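Local atomic coordinates of extracellular solute-binding protein family 5 (Brucella melitensis, PDB entry 4ONY), a protein that probably binds peptides or related solutes in the periplasm and hands them to an ABC transporter for import. Residues L102-A107 / L119-K124; D309-V314 / M484-L489; Y349-S354 / Y556-Y561. One frame throughout, in Å; residues are numbered along the deposited sequence.

In the fold
Interaction 1 stands alone on one side of the chain's centre, at the open end of a hairpin in an antiparallel sheet. Interactions 2 and 3 lie together on the opposite side, in a mixed sheet. The centre of interaction 1 is 43 Å from that of interaction 2 and 44 Å from that of interaction 3. Interactions 2 and 3 are centred only 9 Å apart because strands 310-315 and 557-562 are neighbours: Phe313 O to Val558 N, at 2.7 Å, is a probable hydrogen bond between them. The bound 1-ethoxy-2-(2-ethoxyethoxy)ethane sits elsewhere, among Gln222, Gln225, Arg226, Tyr256 and Tyr257, residues that belong to none of the three contacts.

Interaction 1: L102-A107 / L119-K124; sequences LAEKVA and LNPKAK
Glu104 reaches across Asn120 to Pro121 at the open end of a beta-hairpin, where strands 97-108 and 114-119 part. The strand turns a corner at Glu104, and a classic beta bulge sets Glu104 and Lys105 against the single residue Thr118. The last backbone rung is Asn120 N to Leu102 O, 3.0 Å long and nearly straight at 168°.

From its CB, which packs against Asn120 CA at 3.8 Å, the Glu104 side chain runs out fully extended. CG is placed opposite the backbone N (chi1 -171°), a torsion that carries the chain over the Asn120 amide. CG lies 4.0 Å from Asn120 ND2, CD follows at 3.9 Å from the same nitrogen, and the carboxylate and amide planes are stacked, 14° apart. At the tip, OE1 meets Pro121 CD at 3.3 Å and accepts a hydrogen bond from a water, which also donates to Leu119 O, 2.9 Å away. A long acidic side chain suits this partly exposed spot: its methylenes pack on Asn120 while OE1 reaches the water. Leu119 O has a second donor in Arg167 NE.

Behind the carboxylate, Asn120 opens a type I turn ending at Ala123. Proline fits the second position, where its ring fixes phi near the value a type I turn needs and no N-H is wanted. Asparagine fits the first, because its OD1 accepts from Lys122 N through an in-plane lone pair, making an Asx turn inside the beta turn. The buried Leu102, which also touches Trp236, reaches the end of the turn. Ala123 is small enough to receive that branch: its CB meets Leu102 CD2 at 3.8 Å.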
ATOM      1  N   LEU A 102      -5.973 -20.634 -10.609  1.00 15.22           N
ATOM      2  CA  LEU A 102      -6.013 -21.269 -11.944  1.00 15.82           C
ATOM      3  C   LEU A 102      -4.955 -22.373 -12.071  1.00 15.97           C
ATOM      4  O   LEU A 102      -5.206 -23.410 -12.713  1.00 16.07           O
ATOM      5  CB  LEU A 102      -5.876 -20.243 -13.078  1.00 15.82           C
ATOM      6  CG  LEU A 102      -7.104 -19.375 -13.373  1.00 15.89           C
ATOM      7  CD1 LEU A 102      -6.762 -18.254 -14.327  1.00 15.84           C
ATOM      8  CD2 LEU A 102      -8.232 -20.196 -13.975  1.00 16.94           C
ATOM      9  N   ALA A 103      -3.786 -22.128 -11.485  1.00 15.76           N
ATOM     10  CA  ALA A 103      -2.769 -23.155 -11.367  1.00 17.28           C
ATOM     11  C   ALA A 103      -3.055 -24.024 -10.137  1.00 17.89           C
ATOM     12  O   ALA A 103      -3.107 -23.528  -9.016  1.00 17.35           O
ATOM     13  CB  ALA A 103      -1.397 -22.520 -11.264  1.00 17.81           C
ATOM     14  N   GLU A 104      -3.293 -25.304 -10.367  1.00 18.78           N
ATOM     15  CA  GLU A 104      -3.554 -26.234  -9.274  1.00 20.35           C
ATOM     16  C   GLU A 104      -2.253 -26.578  -8.551  1.00 20.56           C
ATOM     17  O   GLU A 104      -2.260 -26.791  -7.352  1.00 20.66           O
ATOM     18  CB  GLU A 104      -4.203 -27.517  -9.799  1.00 21.87           C
ATOM     19  CG  GLU A 104      -4.697 -28.457  -8.706  1.00 23.34           C
ATOM     20  CD  GLU A 104      -5.457 -29.670  -9.256  1.00 25.73           C
ATOM     21  OE1 GLU A 104      -5.474 -29.905 -10.478  1.00 25.75           O
ATOM     22  OE2 GLU A 104      -6.060 -30.377  -8.448  1.00 30.12           O
ATOM     23  N   LYS A 105      -1.158 -26.651  -9.299  1.00 21.63           N
ATOM     24  CA  LYS A 105       0.142 -27.005  -8.787  1.00 23.29           C
ATOM     25  C   LYS A 105       1.220 -26.091  -9.346  1.00 21.07           C
ATOM     26  O   LYS A 105       1.095 -25.566 -10.424  1.00 20.77           O
ATOM     27  CB  LYS A 105       0.489 -28.451  -9.161  1.00 27.43           C
ATOM     28  CG  LYS A 105      -0.448 -29.495  -8.589  1.00 32.84           C
ATOM     29  CD  LYS A 105      -0.158 -29.688  -7.099  1.00 39.15           C
ATOM     30  CE  LYS A 105      -1.409 -29.799  -6.207  1.00 42.73           C
ATOM     31  NZ  LYS A 105      -1.945 -31.197  -6.215  1.00 42.27           N
ATOM     32  N   VAL A 106       2.270 -25.934  -8.577  1.00 19.91           N
ATOM     33  CA  VAL A 106       3.404 -25.132  -8.919  1.00 19.91           C
ATOM     34  C   VAL A 106       4.666 -25.894  -8.574  1.00 20.86           C
ATOM     35  O   VAL A 106       4.728 -26.582  -7.555  1.00 21.21           O
ATOM     36  CB  VAL A 106       3.369 -23.767  -8.207  1.00 19.38           C
ATOM     37  CG1 VAL A 106       3.501 -23.881  -6.697  1.00 19.33           C
ATOM     38  CG2 VAL A 106       4.462 -22.871  -8.733  1.00 19.77           C
ATOM     39  N   ALA A 107       5.648 -25.824  -9.454  1.00 21.31           N
ATOM     40  CA  ALA A 107       7.011 -26.284  -9.158  1.00 22.91           C
ATOM     41  C   ALA A 107       7.968 -25.161  -9.513  1.00 23.50           C
ATOM     42  O   ALA A 107       7.686 -24.341 -10.395  1.00 23.04           O
ATOM     43  CB  ALA A 107       7.331 -27.545  -9.948  1.00 23.60           C
ATOM     44  N   LEU A 119      -2.247 -26.260 -14.660  1.00 20.13           N
ATOM     45  CA  LEU A 119      -3.594 -25.728 -14.547  1.00 20.90           C
ATOM     46  C   LEU A 119      -4.559 -26.779 -14.015  1.00 21.67           C
ATOM     47  O   LEU A 119      -4.392 -27.974 -14.245  1.00 22.46           O
ATOM     48  CB  LEU A 119      -4.108 -25.240 -15.897  1.00 21.50           C
ATOM     49  CG  LEU A 119      -3.243 -24.189 -16.614  1.00 21.45           C
ATOM     50  CD1 LEU A 119      -3.846 -23.836 -17.975  1.00 21.76           C
ATOM     51  CD2 LEU A 119      -3.138 -22.961 -15.741  1.00 21.47           C
ATOM     52  N   ASN A 120      -5.553 -26.301 -13.289  1.00 21.29           N
ATOM     53  CA  ASN A 120      -6.609 -27.134 -12.776  1.00 21.70           C
ATOM     54  C   ASN A 120      -7.510 -27.581 -13.934  1.00 21.99           C
ATOM     55  O   ASN A 120      -7.960 -26.743 -14.725  1.00 20.97           O
ATOM     56  CB  ASN A 120      -7.414 -26.308 -11.772  1.00 21.45           C
ATOM     57  CG  ASN A 120      -8.395 -27.150 -10.992  1.00 21.70           C
ATOM     58  OD1 ASN A 120      -9.211 -27.897 -11.589  1.00 22.42           O
ATOM     59  ND2 ASN A 120      -8.353 -27.032  -9.675  1.00 20.90           N
ATOM     60  N   PRO A 121      -7.746 -28.886 -14.069  1.00 22.70           N
ATOM     61  CA  PRO A 121      -8.543 -29.298 -15.255  1.00 23.35           C
ATOM     62  C   PRO A 121      -9.993 -28.814 -15.258  1.00 22.99           C
ATOM     63  O   PRO A 121     -10.624 -28.809 -16.307  1.00 22.41           O
ATOM     64  CB  PRO A 121      -8.483 -30.821 -15.219  1.00 24.36           C
ATOM     65  CG  PRO A 121      -8.097 -31.168 -13.805  1.00 24.39           C
ATOM     66  CD  PRO A 121      -7.238 -30.029 -13.304  1.00 23.19           C
ATOM     67  N   LYS A 122     -10.514 -28.389 -14.113  1.00 22.82           N
ATOM     68  CA  LYS A 122     -11.860 -27.822 -14.064  1.00 22.79           C
ATOM     69  C   LYS A 122     -11.944 -26.345 -14.478  1.00 21.05           C
ATOM     70  O   LYS A 122     -13.041 -25.797 -14.544  1.00 20.36           O
ATOM     71  CB  LYS A 122     -12.402 -27.880 -12.648  1.00 24.61           C
ATOM     72  CG  LYS A 122     -12.513 -29.228 -12.044  1.00 28.59           C
ATOM     73  CD  LYS A 122     -12.872 -29.063 -10.565  1.00 31.64           C
ATOM     74  CE  LYS A 122     -13.228 -30.412  -9.960  1.00 36.57           C
ATOM     75  NZ  LYS A 122     -13.750 -30.252  -8.562  1.00 39.76           N
ATOM     76  N   ALA A 123     -10.817 -25.682 -14.699  1.00 19.93           N
ATOM     77  CA  ALA A 123     -10.849 -24.226 -14.912  1.00 19.25           C
ATOM     78  C   ALA A 123     -11.599 -23.882 -16.198  1.00 19.43           C
ATOM     79  O   ALA A 123     -11.271 -24.422 -17.237  1.00 18.72           O
ATOM     80  CB  ALA A 123      -9.447 -23.678 -14.975  1.00 18.66           C
ATOM     81  N   LYS A 124     -12.581 -22.985 -16.108  1.00 19.50           N
ATOM     82  CA  LYS A 124     -13.394 -22.541 -17.236  1.00 20.65           C
ATOM     83  C   LYS A 124     -13.629 -21.033 -17.206  1.00 19.97           C
ATOM     84  O   LYS A 124     -13.796 -20.422 -16.136  1.00 19.57           O
ATOM     85  CB  LYS A 124     -14.773 -23.217 -17.249  1.00 23.15           C
ATOM     86  CG  LYS A 124     -14.731 -24.735 -17.284  1.00 26.12           C
ATOM     87  CD  LYS A 124     -16.117 -25.398 -17.065  1.00 29.07           C
ATOM     88  CE  LYS A 124     -16.603 -25.468 -15.586  1.00 31.85           C
ATOM     89  NZ  LYS A 124     -15.928 -26.466 -14.624  1.00 32.91           N
TER
HETATM   90  O   HOH W   1      -3.796 -30.068 -12.362  1.00 32.68           O

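Interaction 2: D309-V314 / M484-L489; sequences DMLGFV and MILGAL
Gly312 and Gly487 face each other as a hydrogen-bonded antiparallel pair in the mixed sheet of a periplasmic-binding-protein lobe. Strand 310-315 runs antiparallel to both of its neighbours, 484-489 and 557-562, consistent with the type II order, in which one antiparallel strand is inserted among parallel ones. Gly487 N reaches Gly312 O at 2.8 Å, and the return bond comes from Gly312 N to Gly487 O.

With no side chain on Gly487, the sheet surface dips there, and one methyl of Val314 fills the dip: CG2 lies 3.8 Å from Gly487 N. The branch is steered there by chi1 of -175°, which sends CG1 away from the backbone N and CG2 away from the carbonyl carbon. Beside it, Ile485 CG1 presses on Val314 CB at 3.9 Å. Tyr557 of the neighbouring strand packs on Val314 and continues this surface.

On the other face, Phe313 and Leu486 lie side by side and point the same way, with Phe313 CE1 4.0 Å from Leu486 CD1. The Met484 chain is extended as far as SD (chi1 178°, chi2 175°), which brings the sulfur obliquely to the Phe313 ring, 4.7 Å from its centroid, a Met-aromatic contact. A flat ring suits this place, since Tyr452 of helix 443-458 stacks on it. At the far end, back on the glycine face, Leu489 CD1 rests on Met310 CB at 4.0 Å.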
ATOM      1  N   ASP A 309       0.749   3.726   6.259  1.00 16.98           N
ATOM      2  CA  ASP A 309       1.516   4.522   5.320  1.00 16.90           C
ATOM      3  C   ASP A 309       2.154   5.696   6.084  1.00 15.81           C
ATOM      4  O   ASP A 309       1.514   6.300   6.949  1.00 14.70           O
ATOM      5  CB  ASP A 309       0.609   5.043   4.209  1.00 17.78           C
ATOM      6  CG  ASP A 309       0.225   3.967   3.194  1.00 19.67           C
ATOM      7  OD1 ASP A 309       0.765   2.819   3.196  1.00 19.02           O
ATOM      8  OD2 ASP A 309      -0.612   4.307   2.370  1.00 20.49           O
ATOM      9  N   MET A 310       3.398   6.011   5.767  1.00 15.20           N
ATOM     10  CA  MET A 310       4.021   7.238   6.287  1.00 15.12           C
ATOM     11  C   MET A 310       3.341   8.508   5.748  1.00 15.61           C
ATOM     12  O   MET A 310       3.001   8.602   4.561  1.00 14.46           O
ATOM     13  CB  MET A 310       5.489   7.266   5.910  1.00 15.92           C
ATOM     14  CG  MET A 310       6.273   8.484   6.379  1.00 16.71           C
ATOM     15  SD  MET A 310       6.283   8.932   8.122  1.00 17.09           S
ATOM     16  CE  MET A 310       7.289   7.575   8.730  1.00 17.83           C
ATOM     17  N   LEU A 311       3.099   9.451   6.656  1.00 15.19           N
ATOM     18  CA  LEU A 311       2.842  10.832   6.343  1.00 15.30           C
ATOM     19  C   LEU A 311       3.840  11.616   7.210  1.00 14.80           C
ATOM     20  O   LEU A 311       3.917  11.409   8.414  1.00 14.59           O
ATOM     21  CB  LEU A 311       1.399  11.242   6.706  1.00 15.87           C
ATOM     22  CG  LEU A 311       1.042  12.714   6.545  1.00 16.76           C
ATOM     23  CD1 LEU A 311       1.123  13.166   5.089  1.00 17.23           C
ATOM     24  CD2 LEU A 311      -0.359  12.990   7.050  1.00 17.47           C
ATOM     25  N   GLY A 312       4.570  12.536   6.604  1.00 14.21           N
ATOM     26  CA  GLY A 312       5.525  13.348   7.349  1.00 14.03           C
ATOM     27  C   GLY A 312       5.886  14.622   6.656  1.00 14.02           C
ATOM     28  O   GLY A 312       5.639  14.753   5.440  1.00 13.79           O
ATOM     29  N   PHE A 313       6.505  15.560   7.397  1.00 13.56           N
ATOM     30  CA  PHE A 313       7.163  16.681   6.750  1.00 13.29           C
ATOM     31  C   PHE A 313       8.480  16.159   6.244  1.00 13.15           C
ATOM     32  O   PHE A 313       9.132  15.364   6.925  1.00 14.86           O
ATOM     33  CB  PHE A 313       7.399  17.837   7.698  1.00 13.21           C
ATOM     34  CG  PHE A 313       6.166  18.530   8.150  1.00 13.44           C
ATOM     35  CD1 PHE A 313       5.477  19.380   7.297  1.00 13.72           C
ATOM     36  CD2 PHE A 313       5.713  18.394   9.454  1.00 13.93           C
ATOM     37  CE1 PHE A 313       4.358  20.069   7.716  1.00 14.09           C
ATOM     38  CE2 PHE A 313       4.583  19.114   9.887  1.00 14.03           C
ATOM     39  CZ  PHE A 313       3.910  19.952   9.009  1.00 14.09           C
ATOM     40  N   VAL A 314       8.844  16.533   5.030  1.00 12.39           N
ATOM     41  CA  VAL A 314      10.043  16.082   4.373  1.00 11.61           C
ATOM     42  C   VAL A 314      11.031  17.207   4.233  1.00 11.09           C
ATOM     43  O   VAL A 314      10.702  18.259   3.709  1.00 11.43           O
ATOM     44  CB  VAL A 314       9.756  15.506   2.976  1.00 12.03           C
ATOM     45  CG1 VAL A 314      11.032  14.933   2.390  1.00 11.80           C
ATOM     46  CG2 VAL A 314       8.762  14.346   3.060  1.00 12.33           C
ATOM     47  N   MET A 484      10.756  22.310   2.164  1.00 12.86           N
ATOM     48  CA  MET A 484      10.016  21.294   2.912  1.00 12.97           C
ATOM     49  C   MET A 484       8.642  21.114   2.271  1.00 13.59           C
ATOM     50  O   MET A 484       8.049  22.128   1.745  1.00 13.30           O
ATOM     51  CB  MET A 484       9.869  21.739   4.371  1.00 13.40           C
ATOM     52  CG  MET A 484       9.068  20.772   5.237  1.00 13.88           C
ATOM     53  SD  MET A 484       8.994  21.209   6.991  1.00 13.96           S
ATOM     54  CE  MET A 484      10.641  20.767   7.526  1.00 14.09           C
ATOM     55  N   ILE A 485       8.149  19.871   2.276  1.00 12.94           N
ATOM     56  CA  ILE A 485       6.795  19.526   1.839  1.00 13.47           C
ATOM     57  C   ILE A 485       6.213  18.522   2.826  1.00 14.14           C
ATOM     58  O   ILE A 485       6.928  18.038   3.706  1.00 15.13           O
ATOM     59  CB  ILE A 485       6.783  18.824   0.423  1.00 13.53           C
ATOM     60  CG1 ILE A 485       7.721  17.610   0.398  1.00 13.17           C
ATOM     61  CG2 ILE A 485       7.185  19.816  -0.689  1.00 13.87           C
ATOM     62  CD1 ILE A 485       7.754  16.818  -0.907  1.00 14.05           C
ATOM     63  N   LEU A 486       4.948  18.155   2.630  1.00 14.56           N
ATOM     64  CA  LEU A 486       4.387  16.958   3.241  0.50 15.10           C
ATOM     65  C   LEU A 486       4.550  15.808   2.232  1.00 15.32           C
ATOM     66  O   LEU A 486       4.283  15.976   1.027  1.00 15.82           O
ATOM     67  CB  LEU A 486       2.911  17.157   3.615  0.50 15.69           C
ATOM     68  CG  LEU A 486       2.540  18.056   4.805  0.50 15.90           C
ATOM     69  CD1 LEU A 486       2.356  19.484   4.355  0.50 16.43           C
ATOM     70  CD2 LEU A 486       1.237  17.619   5.417  0.50 16.28           C
ATOM     71  N   GLY A 487       4.988  14.653   2.711  1.00 15.13           N
ATOM     72  CA  GLY A 487       5.190  13.467   1.866  1.00 15.92           C
ATOM     73  C   GLY A 487       4.518  12.240   2.437  1.00 16.30           C
ATOM     74  O   GLY A 487       4.396  12.102   3.648  1.00 16.79           O
ATOM     75  N   ALA A 488       4.064  11.365   1.561  1.00 16.46           N
ATOM     76  CA  ALA A 488       3.396  10.114   1.914  1.00 17.08           C
ATOM     77  C   ALA A 488       4.166   8.943   1.281  1.00 17.50           C
ATOM     78  O   ALA A 488       4.790   9.114   0.235  1.00 17.58           O
ATOM     79  CB  ALA A 488       1.973  10.118   1.385  1.00 17.66           C
ATOM     80  N   LEU A 489       4.183   7.789   1.916  1.00 17.85           N
ATOM     81  CA  LEU A 489       4.745   6.585   1.288  1.00 19.53           C
ATOM     82  C   LEU A 489       3.760   5.458   1.341  1.00 20.37           C
ATOM     83  O   LEU A 489       3.141   5.253   2.381  1.00 20.57           O
ATOM     84  CB  LEU A 489       5.997   6.123   2.039  1.00 20.14           C
ATOM     85  CG  LEU A 489       7.168   7.082   2.028  1.00 20.94           C
ATOM     86  CD1 LEU A 489       8.167   6.597   3.041  1.00 22.54           C
ATOM     87  CD2 LEU A 489       7.797   7.184   0.651  1.00 20.63           C
TER

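Interaction 3: Y349-S354 / Y556-Y561; sequences YRRTQS and YYVPLY
Arg351 grips the carbonyl oxygen of Pro559 side-on, with NE at 3.0 Å and NH2 at 2.8 Å, and that oxygen lies in the guanidinium plane. Its CB points away from strand 557-562, and a bend at chi2 (70°) brings the guanidinium back to it. NE also bonds weakly to Leu560 O, whose stronger donor is Thr352 N at 2.9 Å, approaching from above the carbonyl plane. Proline suits position 559: its ring, which carries no N-H, packs against Thr352 O, with CB 3.3 Å from that oxygen.

On the other side of the backbone rung, Tyr561 CD1 sits 3.5 Å above the centre of the Tyr349 ring. The two rings meet obliquely, their planes 37° apart; two broad rings suit this place because a ring carbon of one can lie over the face of the other.

Further out, Phe345 packs against both tyrosines, edge-to-face on Tyr349, and Phe337 of helix 337-344 touches Tyr349 and Arg351. Thr352 OG1 is positioned by His562 ND1 and donates to a water that in turn bonds Tyr561 O. Through these layers the short strand 350-351 is fastened antiparallel to strand 557-562, as the edge strand of a mixed sheet in a periplasmic-binding-protein lobe.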
ATOM      1  N   TYR A 349      -6.067  10.282  15.988  1.00 16.98           N
ATOM      2  CA  TYR A 349      -4.837   9.788  15.417  1.00 16.48           C
ATOM      3  C   TYR A 349      -3.871   9.239  16.483  1.00 16.95           C
ATOM      4  O   TYR A 349      -4.022   9.480  17.690  1.00 16.75           O
ATOM      5  CB  TYR A 349      -4.122  10.873  14.613  1.00 16.43           C
ATOM      6  CG  TYR A 349      -4.701  11.241  13.276  1.00 16.75           C
ATOM      7  CD1 TYR A 349      -4.721  10.346  12.247  1.00 17.37           C
ATOM      8  CD2 TYR A 349      -5.168  12.514  13.028  1.00 17.70           C
ATOM      9  CE1 TYR A 349      -5.229  10.663  11.001  1.00 17.76           C
ATOM     10  CE2 TYR A 349      -5.667  12.859  11.799  1.00 18.05           C
ATOM     11  CZ  TYR A 349      -5.696  11.926  10.795  1.00 18.14           C
ATOM     12  OH  TYR A 349      -6.184  12.277   9.599  1.00 18.92           O
ATOM     13  N   ARG A 350      -2.900   8.478  16.012  1.00 17.12           N
ATOM     14  CA  ARG A 350      -1.792   8.023  16.790  1.00 18.59           C
ATOM     15  C   ARG A 350      -0.541   8.459  16.075  1.00 16.18           C
ATOM     16  O   ARG A 350      -0.467   8.480  14.828  1.00 15.13           O
ATOM     17  CB  ARG A 350      -1.810   6.477  16.951  1.00 22.78           C
ATOM     18  CG  ARG A 350      -1.591   5.974  18.392  1.00 29.63           C
ATOM     19  CD  ARG A 350      -2.883   5.635  19.221  1.00 35.00           C
ATOM     20  NE  ARG A 350      -3.867   6.743  19.281  1.00 41.24           N
ATOM     21  CZ  ARG A 350      -5.039   6.748  19.951  1.00 43.13           C
ATOM     22  NH1 ARG A 350      -5.852   7.796  19.867  1.00 40.32           N
ATOM     23  NH2 ARG A 350      -5.426   5.715  20.687  1.00 49.28           N
ATOM     24  N   ARG A 351       0.486   8.743  16.865  1.00 14.95           N
ATOM     25  CA  ARG A 351       1.738   9.235  16.319  1.00 13.91           C
ATOM     26  C   ARG A 351       2.423   8.148  15.482  1.00 13.60           C
ATOM     27  O   ARG A 351       2.522   7.003  15.901  1.00 14.14           O
ATOM     28  CB  ARG A 351       2.702   9.634  17.456  1.00 13.45           C
ATOM     29  CG  ARG A 351       3.942  10.386  16.946  1.00 13.06           C
ATOM     30  CD  ARG A 351       3.623  11.790  16.440  1.00 13.20           C
ATOM     31  NE  ARG A 351       4.706  12.401  15.653  1.00 13.26           N
ATOM     32  CZ  ARG A 351       5.648  13.250  16.134  1.00 13.15           C
ATOM     33  NH1 ARG A 351       5.686  13.605  17.404  1.00 13.21           N
ATOM     34  NH2 ARG A 351       6.542  13.757  15.305  1.00 12.77           N
ATOM     35  N   THR A 352       2.925   8.520  14.321  1.00 13.11           N
ATOM     36  CA  THR A 352       3.701   7.605  13.491  1.00 12.79           C
ATOM     37  C   THR A 352       5.162   7.770  13.904  1.00 12.69           C
ATOM     38  O   THR A 352       5.658   8.884  14.049  1.00 12.65           O
ATOM     39  CB  THR A 352       3.528   7.954  11.998  1.00 12.73           C
ATOM     40  OG1 THR A 352       2.162   7.732  11.592  1.00 12.50           O
ATOM     41  CG2 THR A 352       4.459   7.115  11.160  1.00 12.32           C
ATOM     42  N   GLN A 353       5.849   6.667  14.084  1.00 12.78           N
ATOM     43  CA  GLN A 353       7.250   6.685  14.491  1.00 13.20           C
ATOM     44  C   GLN A 353       8.226   5.979  13.487  1.00 12.46           C
ATOM     45  O   GLN A 353       9.354   6.341  13.441  1.00 12.00           O
ATOM     46  CB  GLN A 353       7.396   5.981  15.844  1.00 14.44           C
ATOM     47  CG  GLN A 353       6.478   6.492  16.941  1.00 15.96           C
ATOM     48  CD  GLN A 353       6.767   5.805  18.251  1.00 17.32           C
ATOM     49  OE1 GLN A 353       7.777   6.007  18.869  1.00 17.31           O
ATOM     50  NE2 GLN A 353       5.914   4.895  18.605  1.00 21.74           N
ATOM     51  N   SER A 354       7.761   4.957  12.778  1.00 12.01           N
ATOM     52  CA  SER A 354       8.578   4.105  11.915  1.00 11.59           C
ATOM     53  C   SER A 354       8.086   4.226  10.468  1.00 11.37           C
ATOM     54  O   SER A 354       6.895   4.472  10.248  1.00 11.08           O
ATOM     55  CB  SER A 354       8.370   2.654  12.350  1.00 11.41           C
ATOM     56  OG  SER A 354       8.947   1.690  11.466  1.00 11.33           O
ATOM     57  N   TYR A 556      15.105  12.451   7.953  1.00 12.42           N
ATOM     58  CA  TYR A 556      14.716  12.876   6.626  1.00 12.16           C
ATOM     59  C   TYR A 556      13.264  13.316   6.578  1.00 12.23           C
ATOM     60  O   TYR A 556      12.934  14.199   5.810  1.00 12.25           O
ATOM     61  CB  TYR A 556      14.973  11.746   5.633  1.00 11.83           C
ATOM     62  CG  TYR A 556      16.436  11.319   5.572  1.00 11.69           C
ATOM     63  CD1 TYR A 556      17.401  12.205   5.155  1.00 11.90           C
ATOM     64  CD2 TYR A 556      16.829  10.065   5.925  1.00 11.60           C
ATOM     65  CE1 TYR A 556      18.727  11.859   5.087  1.00 12.12           C
ATOM     66  CE2 TYR A 556      18.145   9.683   5.838  1.00 11.80           C
ATOM     67  CZ  TYR A 556      19.100  10.564   5.416  1.00 12.12           C
ATOM     68  OH  TYR A 556      20.424  10.175   5.380  1.00 11.87           O
ATOM     69  N   TYR A 557      12.427  12.684   7.407  1.00 12.27           N
ATOM     70  CA  TYR A 557      11.042  13.024   7.617  1.00 12.63           C
ATOM     71  C   TYR A 557      10.852  13.434   9.071  1.00 13.26           C
ATOM     72  O   TYR A 557      11.593  12.977   9.957  1.00 14.83           O
ATOM     73  CB  TYR A 557      10.133  11.828   7.343  1.00 12.71           C
ATOM     74  CG  TYR A 557       9.832  11.504   5.885  1.00 13.23           C
ATOM     75  CD1 TYR A 557      10.834  11.389   4.955  1.00 13.70           C
ATOM     76  CD2 TYR A 557       8.541  11.294   5.456  1.00 13.70           C
ATOM     77  CE1 TYR A 557      10.551  11.048   3.643  1.00 14.87           C
ATOM     78  CE2 TYR A 557       8.265  10.976   4.149  1.00 14.52           C
ATOM     79  CZ  TYR A 557       9.272  10.853   3.258  1.00 14.80           C
ATOM     80  OH  TYR A 557       9.021  10.554   1.965  1.00 17.73           O
ATOM     81  N   VAL A 558       9.892  14.324   9.324  1.00 12.47           N
ATOM     82  CA  VAL A 558       9.322  14.511  10.655  1.00 12.31           C
ATOM     83  C   VAL A 558       8.035  13.680  10.581  1.00 12.14           C
ATOM     84  O   VAL A 558       7.075  14.073   9.935  1.00 11.58           O
ATOM     85  CB  VAL A 558       8.936  15.955  10.947  1.00 12.66           C
ATOM     86  CG1 VAL A 558       8.397  16.090  12.360  1.00 13.00           C
ATOM     87  CG2 VAL A 558      10.131  16.891  10.711  1.00 13.30           C
ATOM     88  N   PRO A 559       8.035  12.509  11.203  1.00 12.13           N
ATOM     89  CA  PRO A 559       6.890  11.613  11.043  1.00 12.32           C
ATOM     90  C   PRO A 559       5.658  12.202  11.747  1.00 12.80           C
ATOM     91  O   PRO A 559       5.760  12.719  12.873  1.00 12.89           O
ATOM     92  CB  PRO A 559       7.396  10.318  11.676  1.00 12.34           C
ATOM     93  CG  PRO A 559       8.351  10.761  12.754  1.00 12.58           C
ATOM     94  CD  PRO A 559       9.018  12.006  12.185  1.00 12.34           C
ATOM     95  N   LEU A 560       4.488  12.103  11.111  1.00 12.84           N
ATOM     96  CA  LEU A 560       3.285  12.719  11.644  1.00 12.79           C
ATOM     97  C   LEU A 560       2.414  11.672  12.310  1.00 13.05           C
ATOM     98  O   LEU A 560       2.718  11.287  13.439  1.00 13.02           O
ATOM     99  CB  LEU A 560       2.571  13.510  10.543  1.00 13.23           C
ATOM    100  CG  LEU A 560       3.320  14.773  10.100  1.00 13.33           C
ATOM    101  CD1 LEU A 560       2.685  15.498   8.906  1.00 13.31           C
ATOM    102  CD2 LEU A 560       3.476  15.722  11.270  1.00 13.99           C
ATOM    103  N   TYR A 561       1.375  11.170  11.631  1.00 12.93           N
ATOM    104  CA  TYR A 561       0.357  10.398  12.284  1.00 13.90           C
ATOM    105  C   TYR A 561      -0.466   9.575  11.305  1.00 14.19           C
ATOM    106  O   TYR A 561      -0.429   9.785  10.085  1.00 14.52           O
ATOM    107  CB  TYR A 561      -0.563  11.329  13.102  1.00 14.96           C
ATOM    108  CG  TYR A 561      -0.960  12.557  12.311  1.00 15.67           C
ATOM    109  CD1 TYR A 561      -1.880  12.474  11.271  1.00 16.26           C
ATOM    110  CD2 TYR A 561      -0.382  13.757  12.570  1.00 15.57           C
ATOM    111  CE1 TYR A 561      -2.210  13.590  10.517  1.00 17.42           C
ATOM    112  CE2 TYR A 561      -0.731  14.865  11.858  1.00 17.04           C
ATOM    113  CZ  TYR A 561      -1.632  14.778  10.831  1.00 17.16           C
ATOM    114  OH  TYR A 561      -1.932  15.911  10.139  1.00 18.58           O
TER
HETATM  115  O   HOH W   2       1.816   7.971   9.015  1.00 18.02           O